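Local structure of structure-specific endonuclease subunit slx1 (Schizosaccharomyces pombe, 4ZDT) at residues Cys22-Leu33 with Cys54-Glu65. The protein forms with slx4 a structure-specific endonuclease that cuts branched DNA near junctions during repair and recombination, this fragment being its RING finger domain. Sequence-based numbering, arbitrary orientation.
With ZN (zinc ion), chain F; ZN (zinc ion), chain E.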
loop_
_atom_site.group_PDB
_atom_site.type_symbol
_atom_site.label_atom_id
_atom_site.label_comp_id
_atom_site.label_asym_id
_atom_site.label_seq_id
_atom_site.Cartn_x
_atom_site.Cartn_y
_atom_site.Cartn_z
ATOM N N CYS A 22 -12.918 8.224 5.348
ATOM C CA CYS A 22 -13.503 9.131 4.383
ATOM C C CYS A 22 -13.529 10.514 5.029
ATOM O O CYS A 22 -14.000 10.663 6.157
ATOM C CB CYS A 22 -14.905 8.674 4.014
ATOM S SG CYS A 22 -15.720 9.681 2.747
ATOM N N PRO A 23 -12.992 11.528 4.323
ATOM C CA PRO A 23 -12.816 12.851 4.937
ATOM C C PRO A 23 -14.117 13.621 5.127
ATOM O O PRO A 23 -14.078 14.694 5.705
ATOM C CB PRO A 23 -11.892 13.596 3.935
ATOM C CG PRO A 23 -12.220 12.970 2.595
ATOM C CD PRO A 23 -12.543 11.493 2.911
ATOM N N PHE A 24 -15.239 13.097 4.639
ATOM C CA PHE A 24 -16.518 13.774 4.807
ATOM C C PHE A 24 -17.203 13.277 6.092
ATOM O O PHE A 24 -17.468 12.094 6.249
ATOM C CB PHE A 24 -17.415 13.610 3.569
ATOM C CG PHE A 24 -16.851 14.302 2.342
ATOM C CD1 PHE A 24 -15.943 13.644 1.507
ATOM C CD2 PHE A 24 -17.159 15.635 2.081
ATOM C CE1 PHE A 24 -15.390 14.304 0.365
ATOM C CE2 PHE A 24 -16.597 16.313 0.966
ATOM C CZ PHE A 24 -15.714 15.636 0.114
ATOM N N THR A 25 -17.465 14.203 6.995
ATOM C CA THR A 25 -18.063 13.882 8.298
ATOM C C THR A 25 -19.442 13.243 8.125
ATOM O O THR A 25 -19.849 12.429 8.958
ATOM C CB THR A 25 -18.108 15.106 9.191
ATOM O OG1 THR A 25 -16.802 15.679 9.214
ATOM C CG2 THR A 25 -18.484 14.736 10.634
ATOM N N ASP A 26 -20.135 13.565 7.023
ATOM C CA ASP A 26 -21.438 12.959 6.756
ATOM C C ASP A 26 -21.326 11.476 6.456
ATOM O O ASP A 26 -22.329 10.778 6.424
ATOM C CB ASP A 26 -22.242 13.701 5.654
ATOM C CG ASP A 26 -21.609 13.600 4.244
ATOM O OD1 ASP A 26 -21.034 12.541 3.886
ATOM O OD2 ASP A 26 -21.741 14.574 3.473
ATOM N N CYS A 27 -20.094 11.001 6.262
ATOM C CA CYS A 27 -19.860 9.605 5.931
ATOM C C CYS A 27 -18.958 8.957 6.983
ATOM O O CYS A 27 -19.385 8.033 7.685
ATOM C CB CYS A 27 -19.224 9.494 4.544
ATOM S SG CYS A 27 -18.708 7.816 4.181
ATOM N N ASN A 28 -17.717 9.448 7.072
ATOM C CA ASN A 28 -16.732 9.004 8.059
ATOM C C ASN A 28 -16.502 7.481 8.072
ATOM O O ASN A 28 -16.288 6.898 9.127
ATOM C CB ASN A 28 -17.102 9.540 9.470
ATOM C CG ASN A 28 -15.941 9.490 10.441
ATOM O OD1 ASN A 28 -14.820 9.849 10.095
ATOM N ND2 ASN A 28 -16.205 9.036 11.668
ATOM N N SER A 29 -16.560 6.847 6.900
ATOM C CA SER A 29 -16.242 5.420 6.740
ATOM C C SER A 29 -14.810 5.127 7.200
ATOM O O SER A 29 -13.856 5.713 6.666
ATOM C CB SER A 29 -16.376 5.026 5.270
ATOM O OG SER A 29 -16.021 3.666 5.085
ATOM N N ILE A 30 -14.666 4.236 8.183
ATOM C CA ILE A 30 -13.370 3.929 8.778
ATOM C C ILE A 30 -12.930 2.504 8.407
ATOM O O ILE A 30 -13.740 1.566 8.410
ATOM C CB ILE A 30 -13.346 4.193 10.314
ATOM C CG1 ILE A 30 -13.544 5.703 10.583
ATOM C CG2 ILE A 30 -12.010 3.760 10.932
ATOM C CD1 ILE A 30 -13.851 6.069 12.041
ATOM N N ASN A 31 -11.648 2.340 8.096
ATOM C CA ASN A 31 -11.118 1.028 7.733
ATOM C C ASN A 31 -9.592 0.970 7.733
ATOM O O ASN A 31 -8.922 2.001 7.683
ATOM C CB ASN A 31 -11.659 0.592 6.369
ATOM C CG ASN A 31 -11.787 1.748 5.396
ATOM O OD1 ASN A 31 -10.822 2.471 5.144
ATOM N ND2 ASN A 31 -12.981 1.929 4.845
ATOM N N HIS A 32 -9.049 -0.247 7.789
ATOM C CA HIS A 32 -7.593 -0.451 7.774
ATOM C C HIS A 32 -7.075 0.097 6.456
ATOM O O HIS A 32 -7.733 -0.049 5.433
ATOM C CB HIS A 32 -7.230 -1.945 7.798
ATOM C CG HIS A 32 -7.442 -2.615 9.115
ATOM N ND1 HIS A 32 -8.455 -3.529 9.328
ATOM C CD2 HIS A 32 -6.755 -2.532 10.278
ATOM C CE1 HIS A 32 -8.384 -3.970 10.574
ATOM N NE2 HIS A 32 -7.362 -3.382 11.169
ATOM N N LEU A 33 -5.900 0.721 6.484
ATOM C CA LEU A 33 -5.243 1.179 5.244
ATOM C C LEU A 33 -5.118 0.065 4.236
ATOM O O LEU A 33 -5.480 0.241 3.077
ATOM C CB LEU A 33 -3.849 1.751 5.532
ATOM C CG LEU A 33 -3.785 3.025 6.373
ATOM C CD1 LEU A 33 -2.348 3.306 6.795
ATOM C CD2 LEU A 33 -4.341 4.210 5.536
ATOM N N CYS A 54 -15.499 5.447 -2.173
ATOM C CA CYS A 54 -15.858 5.122 -0.801
ATOM C C CYS A 54 -17.103 4.220 -0.821
ATOM O O CYS A 54 -18.121 4.569 -1.422
ATOM C CB CYS A 54 -16.143 6.387 0.002
ATOM S SG CYS A 54 -16.646 6.045 1.720
ATOM N N THR A 55 -17.029 3.066 -0.175
ATOM C CA THR A 55 -18.144 2.113 -0.272
ATOM C C THR A 55 -19.416 2.583 0.462
ATOM O O THR A 55 -20.530 2.127 0.155
ATOM C CB THR A 55 -17.734 0.689 0.156
ATOM O OG1 THR A 55 -18.689 -0.239 -0.359
ATOM C CG2 THR A 55 -17.675 0.560 1.660
ATOM N N LYS A 56 -19.238 3.501 1.405
ATOM C CA LYS A 56 -20.337 4.013 2.211
ATOM C C LYS A 56 -21.039 5.181 1.478
ATOM O O LYS A 56 -22.205 5.045 1.098
ATOM C CB LYS A 56 -19.845 4.357 3.634
ATOM C CG LYS A 56 -20.966 4.684 4.654
ATOM C CD LYS A 56 -20.428 5.122 6.031
ATOM C CE LYS A 56 -21.583 5.385 7.039
ATOM N NZ LYS A 56 -21.108 5.891 8.365
ATOM N N CYS A 57 -20.330 6.288 1.207
ATOM C CA CYS A 57 -20.958 7.450 0.542
ATOM C C CYS A 57 -20.933 7.455 -1.001
ATOM O O CYS A 57 -21.597 8.286 -1.629
ATOM C CB CYS A 57 -20.363 8.758 1.065
ATOM S SG CYS A 57 -18.638 9.027 0.494
ATOM N N LYS A 58 -20.170 6.546 -1.606
ATOM C CA LYS A 58 -20.037 6.459 -3.080
ATOM C C LYS A 58 -19.299 7.608 -3.758
ATOM O O LYS A 58 -19.305 7.680 -4.980
ATOM C CB LYS A 58 -21.403 6.266 -3.796
ATOM C CG LYS A 58 -22.335 5.240 -3.165
ATOM C CD LYS A 58 -21.708 3.857 -3.072
ATOM C CE LYS A 58 -22.750 2.849 -2.601
ATOM N NZ LYS A 58 -22.123 1.537 -2.311
ATOM N N ARG A 59 -18.682 8.517 -3.009
ATOM C CA ARG A 59 -17.843 9.540 -3.653
ATOM C C ARG A 59 -16.574 8.867 -4.196
ATOM O O ARG A 59 -16.118 7.873 -3.628
ATOM C CB ARG A 59 -17.448 10.639 -2.671
ATOM C CG ARG A 59 -18.605 11.532 -2.163
ATOM C CD ARG A 59 -18.059 12.455 -1.075
ATOM N NE ARG A 59 -19.002 13.459 -0.557
ATOM C CZ ARG A 59 -19.715 13.320 0.556
ATOM N NH1 ARG A 59 -19.645 12.188 1.275
ATOM N NH2 ARG A 59 -20.516 14.307 0.952
ATOM N N VAL A 60 -16.018 9.394 -5.291
ATOM C CA VAL A 60 -14.768 8.837 -5.850
ATOM C C VAL A 60 -13.661 9.818 -5.576
ATOM O O VAL A 60 -13.639 10.926 -6.139
ATOM C CB VAL A 60 -14.878 8.550 -7.367
ATOM C CG1 VAL A 60 -13.544 8.057 -7.920
ATOM C CG2 VAL A 60 -15.960 7.507 -7.620
ATOM N N LEU A 61 -12.746 9.421 -4.697
ATOM C CA LEU A 61 -11.742 10.331 -4.157
ATOM C C LEU A 61 -10.359 9.778 -4.415
ATOM O O LEU A 61 -10.220 8.591 -4.691
ATOM C CB LEU A 61 -11.948 10.525 -2.652
ATOM C CG LEU A 61 -13.369 10.959 -2.254
ATOM C CD1 LEU A 61 -13.465 10.920 -0.741
ATOM C CD2 LEU A 61 -13.689 12.358 -2.793
ATOM N N ARG A 62 -9.346 10.639 -4.321
ATOM C CA ARG A 62 -7.956 10.206 -4.486
ATOM C C ARG A 62 -7.493 9.592 -3.177
ATOM O O ARG A 62 -8.012 9.939 -2.104
ATOM C CB ARG A 62 -7.075 11.405 -4.835
ATOM C CG ARG A 62 -7.349 11.952 -6.229
ATOM C CD ARG A 62 -6.694 13.314 -6.493
ATOM N NE ARG A 62 -7.041 13.733 -7.861
ATOM C CZ ARG A 62 -6.466 14.743 -8.536
ATOM N NH1 ARG A 62 -5.511 15.472 -7.981
ATOM N NH2 ARG A 62 -6.863 15.013 -9.775
ATOM N N TRP A 63 -6.496 8.716 -3.267
ATOM C CA TRP A 63 -5.998 7.959 -2.124
ATOM C C TRP A 63 -5.693 8.859 -0.948
ATOM O O TRP A 63 -6.056 8.564 0.193
ATOM C CB TRP A 63 -4.740 7.148 -2.517
ATOM C CG TRP A 63 -4.181 6.354 -1.360
ATOM C CD1 TRP A 63 -2.969 6.525 -0.740
ATOM C CD2 TRP A 63 -4.853 5.310 -0.644
ATOM N NE1 TRP A 63 -2.835 5.626 0.307
ATOM C CE2 TRP A 63 -3.977 4.868 0.380
ATOM C CE3 TRP A 63 -6.107 4.697 -0.776
ATOM C CZ2 TRP A 63 -4.325 3.848 1.275
ATOM C CZ3 TRP A 63 -6.445 3.656 0.117
ATOM C CH2 TRP A 63 -5.557 3.255 1.125
ATOM N N ARG A 64 -5.011 9.966 -1.220
ATOM C CA ARG A 64 -4.587 10.889 -0.170
ATOM C C ARG A 64 -5.741 11.355 0.717
ATOM O O ARG A 64 -5.578 11.516 1.926
ATOM C CB ARG A 64 -3.876 12.099 -0.779
ATOM C CG ARG A 64 -2.891 12.777 0.159
ATOM C CD ARG A 64 -2.035 13.794 -0.580
ATOM N NE ARG A 64 -0.908 13.168 -1.271
ATOM C CZ ARG A 64 0.225 12.808 -0.677
ATOM N NH1 ARG A 64 0.390 13.013 0.622
ATOM N NH2 ARG A 64 1.195 12.241 -1.383
ATOM N N GLU A 65 -6.902 11.573 0.109
ATOM C CA GLU A 65 -8.062 12.081 0.829
ATOM C C GLU A 65 -8.432 11.205 2.025
ATOM O O GLU A 65 -9.026 11.687 2.990
ATOM C CB GLU A 65 -9.260 12.213 -0.114
ATOM C CG GLU A 65 -9.384 13.578 -0.772
ATOM C CD GLU A 65 -8.586 13.680 -2.057
ATOM O OE1 GLU A 65 -8.966 13.022 -3.048
ATOM O OE2 GLU A 65 -7.578 14.418 -2.075
HETATM ZN ZN ZN F . -17.388 8.214 2.264
HETATM ZN ZN ZN E . -9.693 -4.218 7.841
HETATM O O HOH W 1 -22.938 8.385 7.478
#
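Cys22 and Cys27 meet Cys54 and Cys57 around one zinc ion, and this is the tight part of the contact: all four SG atoms lie 2.3 to 2.4 Å from the metal. The Cys57 thiolate also accepts hydrogen bonds from Arg59 N and from Arg59 NH1 (NH1 to Cys57 SG 3.4 Å), which probably disperses some of its negative charge. Beside the metal, Arg59 reaches back over 22-33 with its chain extended from CG to NE. Its guanidinium lies flat over one face of the Phe24 ring, planes 6° apart and centres 3.9 Å apart, a cation-pi stack. At the guanidinium edge, Arg59 NH2 to Asp26 OD2 is 2.8 Å and Arg59 NH1 to Asp26 OD1 3.0 Å, an end-on grip on both syn lone pairs. A methionine in place of Arg59 would probably leave the Asp26 carboxylate without its mate, and Cys57 SG without its NH1 donor. The solvent side is taken by Lys56, whose extended chain passes Cys27 SG and bonds Cys27 O through NZ at 2.8 Å; looser there is a water joining Asp26 O to NZ, weakly at the latter. Further along, packing is apolar: Pro23 CD meets Leu61 CD1 at 3.8 Å. His32 sits in the other zinc site, with Cys6, Cys9 and Cys35. Two such sites, ligand pairs alternating along the chain, make the cross-brace of a RING finger, its second site made of four cysteines.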